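Local coordinates for protein D-glucosaminate-6-phosphate ammonia lyase (Salmonella typhimurium, PDB 7LCE) that belongs to the selenocysteine synthase family of pyridoxal-phosphate-type enzymes, related to the aminotransferases, and is found as an assembly of eight chains, at residues Met21-Val26 with Ala328-Lys333; Met34-Arg39 with Asn250-Val255; Ser281-Leu286 with Leu355-Leu360. All blocks are in the same frame, centred on the assembly; numbering follows the deposited sequence.

Contact 1 of 3, residues Met21-Val26 with Ala328-Lys333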
# COMPACT_ATOMS: atom_id res chain seq x y z
N MET A 21 44.12 19.21 13.99
CA MET A 21 43.02 19.75 13.19
C MET A 21 42.93 19.05 11.85
O MET A 21 43.94 18.88 11.15
CB MET A 21 43.22 21.25 13.00
CG MET A 21 43.10 22.04 14.29
SD MET A 21 43.19 23.82 14.05
CE MET A 21 43.62 23.95 12.33
N THR A 22 41.71 18.66 11.47
CA THR A 22 41.52 17.95 10.21
C THR A 22 41.84 18.83 9.00
O THR A 22 42.21 18.30 7.94
CB THR A 22 40.09 17.42 10.11
OG1 THR A 22 39.17 18.52 10.08
CG2 THR A 22 39.77 16.52 11.30
N ILE A 23 41.72 20.15 9.13
CA ILE A 23 41.99 21.03 7.99
C ILE A 23 43.47 21.20 7.72
O ILE A 23 43.84 21.80 6.70
CB ILE A 23 41.36 22.43 8.18
CG1 ILE A 23 42.18 23.26 9.15
CG2 ILE A 23 39.93 22.31 8.67
CD1 ILE A 23 41.69 24.68 9.29
N LEU A 24 44.34 20.69 8.60
CA LEU A 24 45.78 20.78 8.42
C LEU A 24 46.43 19.42 8.22
O LEU A 24 47.67 19.32 8.27
CB LEU A 24 46.42 21.49 9.62
CG LEU A 24 46.06 22.96 9.79
CD1 LEU A 24 46.99 23.60 10.81
CD2 LEU A 24 46.14 23.68 8.46
N GLY A 25 45.65 18.37 8.02
CA GLY A 25 46.18 17.03 7.90
C GLY A 25 46.12 16.20 9.16
O GLY A 25 46.77 15.15 9.22
N VAL A 26 45.38 16.66 10.18
CA VAL A 26 45.18 15.94 11.43
C VAL A 26 46.47 15.87 12.24
O VAL A 26 46.57 16.48 13.31
CB VAL A 26 44.60 14.53 11.21
CG1 VAL A 26 44.40 13.83 12.54
CG2 VAL A 26 43.28 14.61 10.44
N ALA A 328 52.08 29.99 6.96
CA ALA A 328 50.76 29.89 7.58
C ALA A 328 50.91 29.39 9.01
O ALA A 328 51.27 28.23 9.24
CB ALA A 328 49.87 28.95 6.77
N ILE A 329 50.63 30.26 9.98
CA ILE A 329 50.73 29.93 11.40
C ILE A 329 49.33 29.87 11.99
O ILE A 329 48.61 30.87 12.02
CB ILE A 329 51.60 30.95 12.16
CG1 ILE A 329 53.03 30.94 11.62
CG2 ILE A 329 51.57 30.67 13.65
CD1 ILE A 329 53.82 32.17 11.98
N TYR A 330 48.94 28.68 12.45
CA TYR A 330 47.61 28.43 13.00
C TYR A 330 47.71 28.35 14.52
O TYR A 330 48.27 27.39 15.06
CB TYR A 330 47.01 27.16 12.41
CG TYR A 330 46.59 27.29 10.96
CD1 TYR A 330 47.52 27.13 9.93
CD2 TYR A 330 45.28 27.56 10.62
CE1 TYR A 330 47.14 27.24 8.61
CE2 TYR A 330 44.89 27.68 9.30
CZ TYR A 330 45.82 27.52 8.30
OH TYR A 330 45.44 27.64 6.98
N ALA A 331 47.16 29.34 15.20
CA ALA A 331 47.12 29.37 16.66
C ALA A 331 45.71 29.04 17.16
O ALA A 331 44.75 28.94 16.39
CB ALA A 331 47.56 30.73 17.19
N ARG A 332 45.60 28.87 18.48
CA ARG A 332 44.30 28.62 19.09
C ARG A 332 43.53 29.94 19.17
O ARG A 332 43.97 30.89 19.81
CB ARG A 332 44.47 28.02 20.49
CG ARG A 332 44.90 26.57 20.50
CD ARG A 332 45.10 26.06 21.93
NE ARG A 332 43.86 26.02 22.70
CZ ARG A 332 43.05 24.98 22.76
NH1 ARG A 332 43.30 23.86 22.09
NH2 ARG A 332 41.95 25.06 23.50
N LYS A 333 42.37 29.97 18.51
CA LYS A 333 41.54 31.17 18.43
C LYS A 333 40.27 31.04 19.25
O LYS A 333 39.26 31.68 18.95
CB LYS A 333 41.22 31.49 16.97
CG LYS A 333 40.84 30.29 16.13
CD LYS A 333 40.70 30.69 14.67
CE LYS A 333 39.60 31.72 14.49
NZ LYS A 333 39.48 32.19 13.09
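The carbonyl oxygen of Met-21 receives two backbone donors from opposite faces of its plane: Val-26 N at 2.8 Å and Leu-24 N at 3.2 Å from Met-21 O. The Leu-24 N bond belongs to the short 3-10 turn at 22-24, and the longer-reaching Val-26 N bond closes the loop behind it. Met-21, Ile-23 and Leu-24 all aim their side chains at Tyr-330. Leu-24 does most of the touching. Its CG lies beside its own backbone N (chi1 -66°), which carries the isobutyl fork over one face of the phenol. Leu-24 CD1 rests 3.7 Å from Tyr-330 CD1, near the root of the ring, while Leu-24 CD2 makes a CH-pi contact 3.9 Å from the ring centroid, 19° off the normal. Here an N-terminal loop meets strand 327-331, which pairs in parallel with strand 13-17; Leu-24 and Tyr-330 both also pack on Val-14. Two looser apolar neighbours approach obliquely, Met-21 CE at 4.3 Å from Tyr-330 CD2 and Ile-23 CD1 at 4.4 Å from Tyr-330 CE2. The phenol OH is hydrogen-bonded across the subunit interface to Glu-46 of the second subunit.

Contact 2 of 3, residues Met34-Arg39 with Asn250-Val255; sequences MQATAR and NMVGLV
Thr-37 has more surface buried here than any other residue, and its two branches divide the work. With OG1 beside the backbone N (chi1 -58°), the hydroxyl is hydrogen-bonded back to Val-33 O, one turn earlier in its own helix, while it also lies against the backbone of Gly-253, nearest to Gly-253 CA. The methyl Thr-37 CG2 faces the amide oxygen of the other helix, 3.9 Å from Asn-250 OD1. That amide is positioned from outside the pair, since Asn-250 ND2 is hydrogen-bonded to Thr-219 O. Val-252 and Ala-36 follow in buried surface. Val-252 CG1, anti to its backbone N, packs against the carbonyl at 3.9 Å from Ala-36 O; its apolar contact with the methyl Ala-36 CB is looser, at 4.5 Å. Because Gly-253 brings no side chain to the interface, the backbones come close: the CA atoms of Thr-37 and Gly-253 are 4.9 Å apart, and the segment axes approach to 8.0 Å at 152°, running nearly antiparallel. Helix 248-262 in turn packs through Met-251 on helix 47-62 and strand 66-70, whereas the Ala-36 and Val-252 side of the pair is covered by Ile-5 and Tyr-6 of the second subunit.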
# COMPACT_ATOMS: atom_id res chain seq x y z
N MET A 34 57.28 6.35 10.03
CA MET A 34 57.28 6.34 8.57
C MET A 34 58.36 5.43 8.01
O MET A 34 58.21 4.91 6.89
CB MET A 34 57.44 7.76 8.02
CG MET A 34 56.18 8.61 8.13
SD MET A 34 54.68 7.74 7.61
CE MET A 34 54.93 7.63 5.84
N GLN A 35 59.45 5.22 8.75
CA GLN A 35 60.44 4.23 8.33
C GLN A 35 59.82 2.84 8.26
O GLN A 35 60.03 2.10 7.30
CB GLN A 35 61.63 4.23 9.30
CG GLN A 35 62.57 5.40 9.17
CD GLN A 35 63.78 5.27 10.09
OE1 GLN A 35 64.08 4.18 10.58
NE2 GLN A 35 64.48 6.37 10.32
N ALA A 36 59.04 2.48 9.29
CA ALA A 36 58.35 1.20 9.29
C ALA A 36 57.28 1.15 8.21
O ALA A 36 57.05 0.10 7.60
CB ALA A 36 57.74 0.94 10.66
N THR A 37 56.62 2.28 7.95
CA THR A 37 55.60 2.33 6.90
C THR A 37 56.22 2.14 5.52
O THR A 37 55.67 1.43 4.68
CB THR A 37 54.83 3.65 6.97
OG1 THR A 37 54.23 3.78 8.27
CG2 THR A 37 53.75 3.70 5.91
N ALA A 38 57.37 2.77 5.28
CA ALA A 38 58.03 2.65 3.99
C ALA A 38 58.50 1.22 3.74
O ALA A 38 58.36 0.70 2.63
CB ALA A 38 59.20 3.63 3.90
N ARG A 39 59.08 0.58 4.76
CA ARG A 39 59.49 -0.82 4.61
C ARG A 39 58.28 -1.71 4.35
O ARG A 39 58.37 -2.67 3.58
CB ARG A 39 60.27 -1.28 5.84
CG ARG A 39 61.59 -0.55 6.03
CD ARG A 39 62.32 -0.97 7.30
NE ARG A 39 62.57 -2.41 7.35
CZ ARG A 39 62.15 -3.21 8.32
NH1 ARG A 39 61.47 -2.75 9.35
NH2 ARG A 39 62.42 -4.51 8.24
N ASN A 250 49.94 1.50 5.94
CA ASN A 250 49.39 2.22 7.07
C ASN A 250 48.89 1.30 8.18
O ASN A 250 48.82 1.72 9.34
CB ASN A 250 48.27 3.15 6.61
CG ASN A 250 48.79 4.38 5.89
OD1 ASN A 250 49.94 4.42 5.46
ND2 ASN A 250 47.94 5.39 5.75
N MET A 251 48.54 0.05 7.85
CA MET A 251 48.28 -0.93 8.89
C MET A 251 49.50 -1.11 9.77
O MET A 251 49.42 -1.06 11.00
CB MET A 251 47.86 -2.27 8.27
CG MET A 251 46.45 -2.30 7.73
SD MET A 251 46.08 -3.84 6.87
CE MET A 251 46.13 -5.01 8.23
N VAL A 252 50.67 -1.32 9.15
CA VAL A 252 51.91 -1.42 9.90
C VAL A 252 52.23 -0.10 10.59
O VAL A 252 52.72 -0.07 11.72
CB VAL A 252 53.06 -1.87 8.97
CG1 VAL A 252 54.39 -1.85 9.71
CG2 VAL A 252 52.77 -3.26 8.41
N GLY A 253 51.95 1.02 9.91
CA GLY A 253 52.23 2.32 10.49
C GLY A 253 51.49 2.55 11.80
O GLY A 253 52.06 3.10 12.75
N LEU A 254 50.23 2.13 11.87
CA LEU A 254 49.47 2.29 13.10
C LEU A 254 50.08 1.50 14.24
O LEU A 254 50.17 1.99 15.37
CB LEU A 254 48.01 1.87 12.88
CG LEU A 254 47.16 1.78 14.14
CD1 LEU A 254 47.03 3.14 14.81
CD2 LEU A 254 45.79 1.19 13.83
N VAL A 255 50.51 0.26 13.97
CA VAL A 255 51.09 -0.57 15.02
C VAL A 255 52.38 0.05 15.54
O VAL A 255 52.62 0.12 16.75
CB VAL A 255 51.31 -2.00 14.51
CG1 VAL A 255 51.95 -2.86 15.59
CG2 VAL A 255 49.98 -2.60 14.06

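Contact 3 of 3, residues Ser281-Leu286 with Leu355-Leu360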
# COMPACT_ATOMS: atom_id res chain seq x y z
N SER A 281 56.81 38.91 24.78
CA SER A 281 56.52 40.04 25.66
C SER A 281 57.40 41.24 25.36
O SER A 281 57.01 42.38 25.65
CB SER A 281 56.68 39.61 27.12
OG SER A 281 55.89 38.47 27.40
N ALA A 282 58.60 41.01 24.81
CA ALA A 282 59.45 42.12 24.41
C ALA A 282 58.84 42.92 23.27
O ALA A 282 59.12 44.12 23.13
CB ALA A 282 60.83 41.60 24.00
N ILE A 283 58.01 42.28 22.44
CA ILE A 283 57.34 42.97 21.34
C ILE A 283 56.28 43.92 21.90
O ILE A 283 55.49 43.55 22.78
CB ILE A 283 56.71 41.95 20.38
CG1 ILE A 283 57.79 41.07 19.75
CG2 ILE A 283 55.90 42.64 19.30
CD1 ILE A 283 57.30 39.68 19.39
N HIS A 284 56.27 45.15 21.38
CA HIS A 284 55.34 46.15 21.87
C HIS A 284 53.90 45.77 21.52
O HIS A 284 53.59 45.48 20.36
CB HIS A 284 55.67 47.51 21.26
CG HIS A 284 54.92 48.65 21.87
ND1 HIS A 284 54.97 48.94 23.22
CD2 HIS A 284 54.10 49.58 21.32
CE1 HIS A 284 54.21 49.99 23.47
NE2 HIS A 284 53.67 50.40 22.33
N GLY A 285 53.03 45.77 22.53
CA GLY A 285 51.65 45.40 22.35
C GLY A 285 51.33 43.94 22.60
O GLY A 285 50.14 43.58 22.58
N LEU A 286 52.33 43.10 22.80
CA LEU A 286 52.15 41.68 23.05
C LEU A 286 52.63 41.30 24.44
O LEU A 286 53.73 41.71 24.85
CB LEU A 286 52.90 40.85 22.00
CG LEU A 286 52.33 40.88 20.59
CD1 LEU A 286 53.08 39.92 19.69
CD2 LEU A 286 50.84 40.57 20.61
N LEU A 355 60.19 30.89 14.48
CA LEU A 355 59.54 31.49 13.32
C LEU A 355 58.27 32.24 13.72
O LEU A 355 57.97 33.30 13.16
CB LEU A 355 59.22 30.41 12.29
CG LEU A 355 60.44 29.66 11.74
CD1 LEU A 355 60.02 28.53 10.82
CD2 LEU A 355 61.36 30.63 11.01
N ILE A 356 57.52 31.70 14.69
CA ILE A 356 56.29 32.36 15.12
C ILE A 356 56.60 33.71 15.76
O ILE A 356 55.88 34.70 15.53
CB ILE A 356 55.50 31.45 16.08
CG1 ILE A 356 55.12 30.14 15.39
CG2 ILE A 356 54.26 32.16 16.58
CD1 ILE A 356 54.32 29.20 16.26
N VAL A 357 57.66 33.78 16.56
CA VAL A 357 58.04 35.05 17.17
C VAL A 357 58.46 36.05 16.10
O VAL A 357 58.16 37.24 16.18
CB VAL A 357 59.15 34.84 18.21
CG1 VAL A 357 59.43 36.13 18.96
CG2 VAL A 357 58.76 33.74 19.18
N ALA A 358 59.16 35.57 15.06
CA ALA A 358 59.59 36.46 13.98
C ALA A 358 58.39 37.02 13.23
O ALA A 358 58.35 38.21 12.91
CB ALA A 358 60.52 35.71 13.03
N ARG A 359 57.40 36.17 12.93
CA ARG A 359 56.20 36.67 12.25
C ARG A 359 55.44 37.63 13.15
O ARG A 359 54.90 38.64 12.67
CB ARG A 359 55.31 35.50 11.84
CG ARG A 359 54.03 35.93 11.13
CD ARG A 359 54.33 36.38 9.70
NE ARG A 359 53.13 36.82 8.99
CZ ARG A 359 52.85 38.09 8.71
NH1 ARG A 359 53.67 39.07 9.05
NH2 ARG A 359 51.72 38.37 8.07
N LEU A 360 55.39 37.35 14.45
CA LEU A 360 54.75 38.28 15.38
C LEU A 360 55.50 39.60 15.41
O LEU A 360 54.88 40.67 15.48
CB LEU A 360 54.68 37.67 16.78
CG LEU A 360 53.65 36.57 17.02
CD1 LEU A 360 53.80 36.01 18.43
CD2 LEU A 360 52.24 37.11 16.80
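A type II beta turn from Ile-283 to Leu-286 links the end of helix 270-282 to strand 286-292, and its first and last residues press their side chains against helix 352-365. The turn is closed by Leu-286 N donating to Ile-283 O at 3.2 Å. Gly-285 occupies the third position with positive phi (92°), the conformation that a type II turn commonly assigns to glycine. On the helix, Val-357 and Leu-360 stand three residues apart and present neighbouring apolar surfaces. Ile-283 CG1 lies beside the backbone N (chi1 -62°), which sends the terminal methyl out to the helix: Ile-283 CD1 is 4.2 Å from Val-357 CG1 and likewise 4.2 Å from Leu-360 CB, and it also lies near the carbonyl oxygen of Val-357. Leu-286 meets Leu-360 alone. Leu-286 CD1 nestles against the base and the fork of its partner, 4.0 Å from Leu-360 CB and 4.1 Å from Leu-360 CD2. All four residues are buried; no hydrogen bond joins the two segments, and the contact is apolar packing. Leu-286 also touches Val-304 and Val-306 of strand 300-306, and Leu-360 packs on Val-318 and Leu-322 of helix 315-324. An aliphatic layer between helices and a three-stranded antiparallel sheet is consistent with the small alpha/beta domain of fold-type I pyridoxal-phosphate enzymes.

Contacts 1 and 3 touch directly, with centres about 20 Å apart. Ile-329, whose side chain turns away from the N-terminal loop, places its CD1 3.7 Å from Arg-359 CB and its CG2 4.0 Å from Ile-356 CG1, so strand 327-331 serves contact 1 on one side and helix 352-365 on the other. Contact 2 stands apart from contacts 1 and 3, its centre about 24 and 39 Å from theirs and the nearest atoms about 10 and 20 Å away. Contacts 1 and 2 both meet the second subunit; contact 3 touches no other chain. The 21-26 loop probably lies near the cofactor-bearing Lys-213, since Val-26 packs on Ala-212. Calcium ions lie about 8 Å from the side chains of Val-252 and Leu-286.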